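Local coordinates for protein 5'-deoxynucleotidase (Archaeoglobus fulgidus, PDB 1YOY) that probably removes the phosphate from 2'-deoxyribonucleoside 5'-monophosphates as a metal-dependent, homodimeric phosphohydrolase of the HD-domain type, at residues V63-K68 and S116-Y121; D126-A131 and E160-L165. All coordinates share one frame; numbering follows the deposited sequence.

Contact 1 of 2, residues V63-K68 and S116-Y121; sequences VEKACK and SDVEVY
A salt-bridge network of two lysines, Lys-65 and Lys-68, around the carboxylate of Asp-117 joins the start of helix 63-76 to the approach of helix 119-138. The lysines sit one helical turn apart and divide the carboxylate between them. Lys-65 NZ bonds Asp-117 OD2 at 2.8 Å, and Lys-68 NZ bonds Asp-117 OD1 at 3.0 Å. Each ammonium comes to the syn side of its oxygen and stands out of the carboxylate plane, by 33° for Lys-65 and 21° for Lys-68. Gripped by one ammonium at each oxygen, the carboxylate probably stays ionised and is limited in its rotation. The Lys-65 chain turns at its far end (chi4 87°), which curls NZ round to Asp-117 although the root of the side chain does not face that way; its CE lies 3.3 Å from Asp-117 OD2. Lys-68 starts out toward the partner segment and is more extended; its NZ is shared between Asp-117 and the carbonyl O of Asp-114, to which it donates a hydrogen bond, so one ammonium ties two points of the loop before helix 119-138. In this all-helical HD-type fold, the apolar part of the joint lies beside the charges. Val-118 points at helix 63-76, its CG1 3.8 Å from the carbonyl O of Lys-65 and 4.0 Å from CD of Lys-68, whose chain it crosses at about a right angle. Val-118 CG2 comes 3.9 Å from the carbonyl O of Lys-68. The same valine continues onto Ala-69 and Ala-72, while Lys-68 also packs on Cys-67 of the second subunit.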
loop_
_atom_site.group_PDB
_atom_site.type_symbol
_atom_site.label_atom_id
_atom_site.label_comp_id
_atom_site.label_asym_id
_atom_site.label_seq_id
_atom_site.Cartn_x
_atom_site.Cartn_y
_atom_site.Cartn_z
ATOM N N VAL A 63 -9.810 13.501 -9.127
ATOM C CA VAL A 63 -9.120 12.214 -9.089
ATOM C C VAL A 63 -7.601 12.401 -9.104
ATOM O O VAL A 63 -6.887 11.734 -8.362
ATOM C CB VAL A 63 -9.509 11.336 -10.273
ATOM C CG1 VAL A 63 -8.756 9.969 -10.235
ATOM C CG2 VAL A 63 -10.978 11.067 -10.200
ATOM N N GLU A 64 -7.087 13.309 -9.930
ATOM C CA GLU A 64 -5.621 13.491 -9.972
ATOM C C GLU A 64 -5.073 13.858 -8.545
ATOM O O GLU A 64 -4.079 13.326 -8.092
ATOM C CB GLU A 64 -5.237 14.601 -10.960
ATOM C CG GLU A 64 -5.793 14.479 -12.408
ATOM C CD GLU A 64 -7.262 15.013 -12.581
ATOM O OE1 GLU A 64 -7.475 16.183 -13.057
ATOM O OE2 GLU A 64 -8.185 14.245 -12.256
ATOM N N LYS A 65 -5.762 14.750 -7.838
ATOM C CA LYS A 65 -5.344 15.163 -6.509
ATOM C C LYS A 65 -5.540 14.055 -5.451
ATOM O O LYS A 65 -4.775 13.939 -4.504
ATOM C CB LYS A 65 -6.137 16.407 -6.084
ATOM C CG LYS A 65 -5.655 17.703 -6.762
ATOM C CD LYS A 65 -5.444 18.797 -5.721
ATOM C CE LYS A 65 -4.152 18.652 -4.951
ATOM N NZ LYS A 65 -3.080 19.347 -5.739
ATOM N N ALA A 66 -6.612 13.303 -5.605
ATOM C CA ALA A 66 -6.925 12.166 -4.752
ATOM C C ALA A 66 -5.779 11.113 -4.886
ATOM O O ALA A 66 -5.410 10.500 -3.907
ATOM C CB ALA A 66 -8.265 11.554 -5.144
ATOM N N CYS A 67 -5.216 10.961 -6.085
ATOM C CA CYS A 67 -4.086 10.067 -6.314
ATOM C C CYS A 67 -2.841 10.567 -5.617
ATOM O O CYS A 67 -2.039 9.793 -5.095
ATOM C CB CYS A 67 -3.818 9.930 -7.804
ATOM S SG CYS A 67 -5.101 8.988 -8.708
ATOM N N LYS A 68 -2.670 11.883 -5.609
ATOM C CA LYS A 68 -1.568 12.475 -4.861
ATOM C C LYS A 68 -1.663 12.245 -3.357
ATOM O O LYS A 68 -0.643 11.966 -2.704
ATOM C CB LYS A 68 -1.437 13.975 -5.226
ATOM C CG LYS A 68 -0.197 14.627 -4.646
ATOM C CD LYS A 68 -0.313 16.154 -4.751
ATOM C CE LYS A 68 0.980 16.794 -5.200
ATOM N NZ LYS A 68 0.975 18.208 -4.696
ATOM N N SER A 116 2.467 18.942 0.192
ATOM C CA SER A 116 1.993 19.777 1.308
ATOM C C SER A 116 0.488 19.954 1.280
ATOM O O SER A 116 -0.177 19.991 2.325
ATOM C CB SER A 116 2.660 21.150 1.279
ATOM O OG SER A 116 2.430 21.759 0.010
ATOM N N ASP A 117 -0.068 20.059 0.088
ATOM C CA ASP A 117 -1.482 20.335 -0.013
ATOM C C ASP A 117 -2.407 19.128 0.103
ATOM O O ASP A 117 -3.609 19.318 -0.051
ATOM C CB ASP A 117 -1.782 21.100 -1.304
ATOM C CG ASP A 117 -1.492 20.276 -2.567
ATOM O OD1 ASP A 117 -0.770 19.255 -2.549
ATOM O OD2 ASP A 117 -1.936 20.717 -3.624
ATOM N N VAL A 118 -1.869 17.920 0.347
ATOM C CA VAL A 118 -2.689 16.707 0.637
ATOM C C VAL A 118 -2.369 16.110 2.009
ATOM O O VAL A 118 -2.927 15.095 2.398
ATOM C CB VAL A 118 -2.544 15.618 -0.463
ATOM C CG1 VAL A 118 -3.109 16.106 -1.849
ATOM C CG2 VAL A 118 -1.096 15.164 -0.603
ATOM N N GLU A 119 -1.454 16.735 2.744
ATOM C CA GLU A 119 -1.061 16.243 4.096
ATOM C C GLU A 119 -2.245 16.162 5.059
ATOM O O GLU A 119 -2.285 15.289 5.909
ATOM C CB GLU A 119 0.049 17.124 4.736
ATOM C CG GLU A 119 1.434 16.991 4.065
ATOM C CD GLU A 119 2.004 15.530 3.957
ATOM O OE1 GLU A 119 1.535 14.557 4.622
ATOM O OE2 GLU A 119 2.982 15.375 3.175
ATOM N N VAL A 120 -3.212 17.078 4.930
ATOM C CA VAL A 120 -4.432 16.955 5.723
ATOM C C VAL A 120 -5.144 15.600 5.494
ATOM O O VAL A 120 -5.501 14.925 6.441
ATOM C CB VAL A 120 -5.420 18.129 5.499
ATOM C CG1 VAL A 120 -6.019 18.088 4.045
ATOM C CG2 VAL A 120 -6.495 18.065 6.526
ATOM N N TYR A 121 -5.316 15.192 4.235
ATOM C CA TYR A 121 -5.924 13.900 3.954
ATOM C C TYR A 121 -5.108 12.742 4.506
ATOM O O TYR A 121 -5.675 11.779 4.942
ATOM C CB TYR A 121 -6.151 13.704 2.438
ATOM C CG TYR A 121 -6.924 14.879 1.837
ATOM C CD1 TYR A 121 -8.157 15.248 2.352
ATOM C CD2 TYR A 121 -6.368 15.667 0.792
ATOM C CE1 TYR A 121 -8.858 16.357 1.832
ATOM C CE2 TYR A 121 -7.058 16.750 0.239
ATOM C CZ TYR A 121 -8.299 17.104 0.798
ATOM O OH TYR A 121 -9.016 18.149 0.253
#

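Contact 2 of 2, residues D126-A131 and E160-L165; sequences DKLELA and EIYRVL
Segments 126-131 and 160-165 of two nearly parallel helices in the all-helical HD-type fold pack through Leu-128 and Ala-131 on one and Ile-161, Tyr-162 and Leu-165 on the other. The axes of the two short segments come within 10.8 Å, at an angle of 6°. Leu-128 spreads its two methyls over neighbouring residues: CD1 meets Ile-161 CB at 4.0 Å, and CD2 lies 3.8 Å from Tyr-162 CB. The same leucine packs on Ile-51 of helix 41-58. Cut back to an alanine here, the side chain would probably leave a gap facing Ile-161 and the CB of Tyr-162. One turn on, the small Ala-131 presents its CB to two side chains, 3.7 Å from Leu-165 CD2 and 4.0 Å from Tyr-162 CE1. It meets the tyrosine ring at the edge, near the ring plane. Tyr-162 CG is anti to the backbone N (chi1 -179°), which swings the ring out to one side of the helix pair, past Ala-131, where its OH bonds the carbonyl O of Ala-148. Segment 126-131 also carries Asp-126, the last residue of a probable H...HD...D metal-site pattern, on a side that Leu-128 and Ala-131 do not share. Ile-161 extends the apolar layer to Ile-54 of helix 41-58 and to Phe-132, and Met-9 of the second subunit packs against it from across the dimer.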
loop_
_atom_site.group_PDB
_atom_site.type_symbol
_atom_site.label_atom_id
_atom_site.label_comp_id
_atom_site.label_asym_id
_atom_site.label_seq_id
_atom_site.Cartn_x
_atom_site.Cartn_y
_atom_site.Cartn_z
ATOM N N ASP A 126 -4.549 8.203 8.003
ATOM C CA ASP A 126 -3.774 7.420 8.990
ATOM C C ASP A 126 -4.550 7.121 10.293
ATOM O O ASP A 126 -4.561 5.973 10.778
ATOM C CB ASP A 126 -2.442 8.104 9.302
ATOM C CG ASP A 126 -1.413 7.942 8.164
ATOM O OD1 ASP A 126 -1.456 6.938 7.397
ATOM O OD2 ASP A 126 -0.530 8.806 8.063
ATOM N N LYS A 127 -5.238 8.124 10.829
ATOM C CA LYS A 127 -6.080 7.949 12.017
ATOM C C LYS A 127 -7.310 7.051 11.806
ATOM O O LYS A 127 -7.649 6.196 12.657
ATOM C CB LYS A 127 -6.499 9.318 12.571
ATOM C CG LYS A 127 -5.342 10.036 13.207
ATOM C CD LYS A 127 -5.770 11.478 13.406
ATOM C CE LYS A 127 -4.674 12.306 13.980
ATOM N NZ LYS A 127 -5.290 13.365 14.878
ATOM N N LEU A 128 -7.969 7.250 10.667
ATOM C CA LEU A 128 -9.136 6.473 10.309
ATOM C C LEU A 128 -8.709 5.012 10.075
ATOM O O LEU A 128 -9.478 4.116 10.407
ATOM C CB LEU A 128 -9.796 7.003 9.017
ATOM C CG LEU A 128 -11.019 7.928 9.118
ATOM C CD1 LEU A 128 -11.613 8.184 7.681
ATOM C CD2 LEU A 128 -12.082 7.297 10.069
ATOM N N GLU A 129 -7.547 4.785 9.418
ATOM C CA GLU A 129 -7.065 3.413 9.195
ATOM C C GLU A 129 -6.935 2.703 10.564
ATOM O O GLU A 129 -7.456 1.605 10.754
ATOM C CB GLU A 129 -5.733 3.375 8.383
ATOM C CG GLU A 129 -5.560 2.103 7.544
ATOM C CD GLU A 129 -5.234 0.899 8.422
ATOM O OE1 GLU A 129 -4.432 1.087 9.390
ATOM O OE2 GLU A 129 -5.764 -0.223 8.145
ATOM N N LEU A 130 -6.231 3.348 11.480
ATOM C CA LEU A 130 -6.184 2.939 12.885
ATOM C C LEU A 130 -7.535 2.588 13.499
ATOM O O LEU A 130 -7.673 1.562 14.155
ATOM C CB LEU A 130 -5.520 4.039 13.744
ATOM C CG LEU A 130 -5.244 3.675 15.229
ATOM C CD1 LEU A 130 -4.477 2.337 15.387
ATOM C CD2 LEU A 130 -4.451 4.830 15.921
ATOM N N ALA A 131 -8.513 3.468 13.344
ATOM C CA ALA A 131 -9.824 3.213 13.887
ATOM C C ALA A 131 -10.522 2.014 13.231
ATOM O O ALA A 131 -11.105 1.183 13.935
ATOM C CB ALA A 131 -10.701 4.496 13.846
ATOM N N GLU A 160 -17.376 12.208 8.947
ATOM C CA GLU A 160 -18.526 11.423 8.469
ATOM C C GLU A 160 -18.232 9.923 8.339
ATOM O O GLU A 160 -19.092 9.116 8.645
ATOM C CB GLU A 160 -19.021 11.902 7.097
ATOM C CG GLU A 160 -19.867 13.141 7.155
ATOM C CD GLU A 160 -21.009 13.116 6.116
ATOM O OE1 GLU A 160 -22.157 13.472 6.543
ATOM O OE2 GLU A 160 -20.771 12.765 4.896
ATOM N N ILE A 161 -17.062 9.559 7.798
ATOM C CA ILE A 161 -16.761 8.135 7.690
ATOM C C ILE A 161 -16.641 7.538 9.087
ATOM O O ILE A 161 -17.186 6.472 9.347
ATOM C CB ILE A 161 -15.509 7.819 6.783
ATOM C CG1 ILE A 161 -15.818 8.183 5.325
ATOM C CG2 ILE A 161 -15.231 6.320 6.817
ATOM C CD1 ILE A 161 -14.632 8.215 4.361
ATOM N N TYR A 162 -15.973 8.269 9.983
ATOM C CA TYR A 162 -15.729 7.852 11.369
ATOM C C TYR A 162 -17.025 7.588 12.130
ATOM O O TYR A 162 -17.179 6.547 12.784
ATOM C CB TYR A 162 -14.904 8.908 12.100
ATOM C CG TYR A 162 -14.575 8.547 13.531
ATOM C CD1 TYR A 162 -13.780 7.437 13.819
ATOM C CD2 TYR A 162 -15.047 9.328 14.609
ATOM C CE1 TYR A 162 -13.437 7.091 15.123
ATOM C CE2 TYR A 162 -14.724 8.976 15.956
ATOM C CZ TYR A 162 -13.919 7.852 16.192
ATOM O OH TYR A 162 -13.594 7.491 17.487
ATOM N N ARG A 163 -17.990 8.478 11.942
ATOM C CA ARG A 163 -19.293 8.332 12.576
ATOM C C ARG A 163 -20.024 7.035 12.204
ATOM O O ARG A 163 -20.532 6.301 13.090
ATOM C CB ARG A 163 -20.155 9.548 12.251
ATOM C CG ARG A 163 -21.472 9.518 12.978
ATOM C CD ARG A 163 -22.405 10.654 12.553
ATOM N NE ARG A 163 -23.701 10.516 13.231
ATOM C CZ ARG A 163 -24.818 11.186 12.920
ATOM N NH1 ARG A 163 -24.842 12.058 11.921
ATOM N NH2 ARG A 163 -25.926 10.966 13.631
ATOM N N VAL A 164 -20.052 6.743 10.907
ATOM C CA VAL A 164 -20.683 5.589 10.394
ATOM C C VAL A 164 -19.918 4.344 10.882
ATOM O O VAL A 164 -20.536 3.351 11.241
ATOM C CB VAL A 164 -20.817 5.620 8.825
ATOM C CG1 VAL A 164 -21.445 4.318 8.265
ATOM C CG2 VAL A 164 -21.693 6.824 8.385
ATOM N N LEU A 165 -18.584 4.403 10.871
ATOM C CA LEU A 165 -17.741 3.275 11.317
ATOM C C LEU A 165 -18.083 2.874 12.748
ATOM O O LEU A 165 -18.234 1.676 13.062
ATOM C CB LEU A 165 -16.265 3.663 11.257
ATOM C CG LEU A 165 -15.258 2.719 11.961
ATOM C CD1 LEU A 165 -15.144 1.369 11.287
ATOM C CD2 LEU A 165 -13.870 3.368 12.232
#

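How the contacts relate
Helix 119-138 is common to both contacts: contact 1 fastens its beginning to helix 63-76, and contact 2 lays its middle alongside helix 156-168. Their centres are about 18 Å apart and their nearest atoms about 5 Å, so they do not touch; along the chain they follow in series. The likely metal site draws on two of these helices, 63-76 and 119-138, and on helix 41-58. His-76 ends helix 63-76, with Asp-77 just beyond it, away from contact 1; Asp-126 belongs to a segment of contact 2, and His-44 on helix 41-58 completes the converging set, to which no metal is bound here. Both contacts also reach the second subunit of the homodimer.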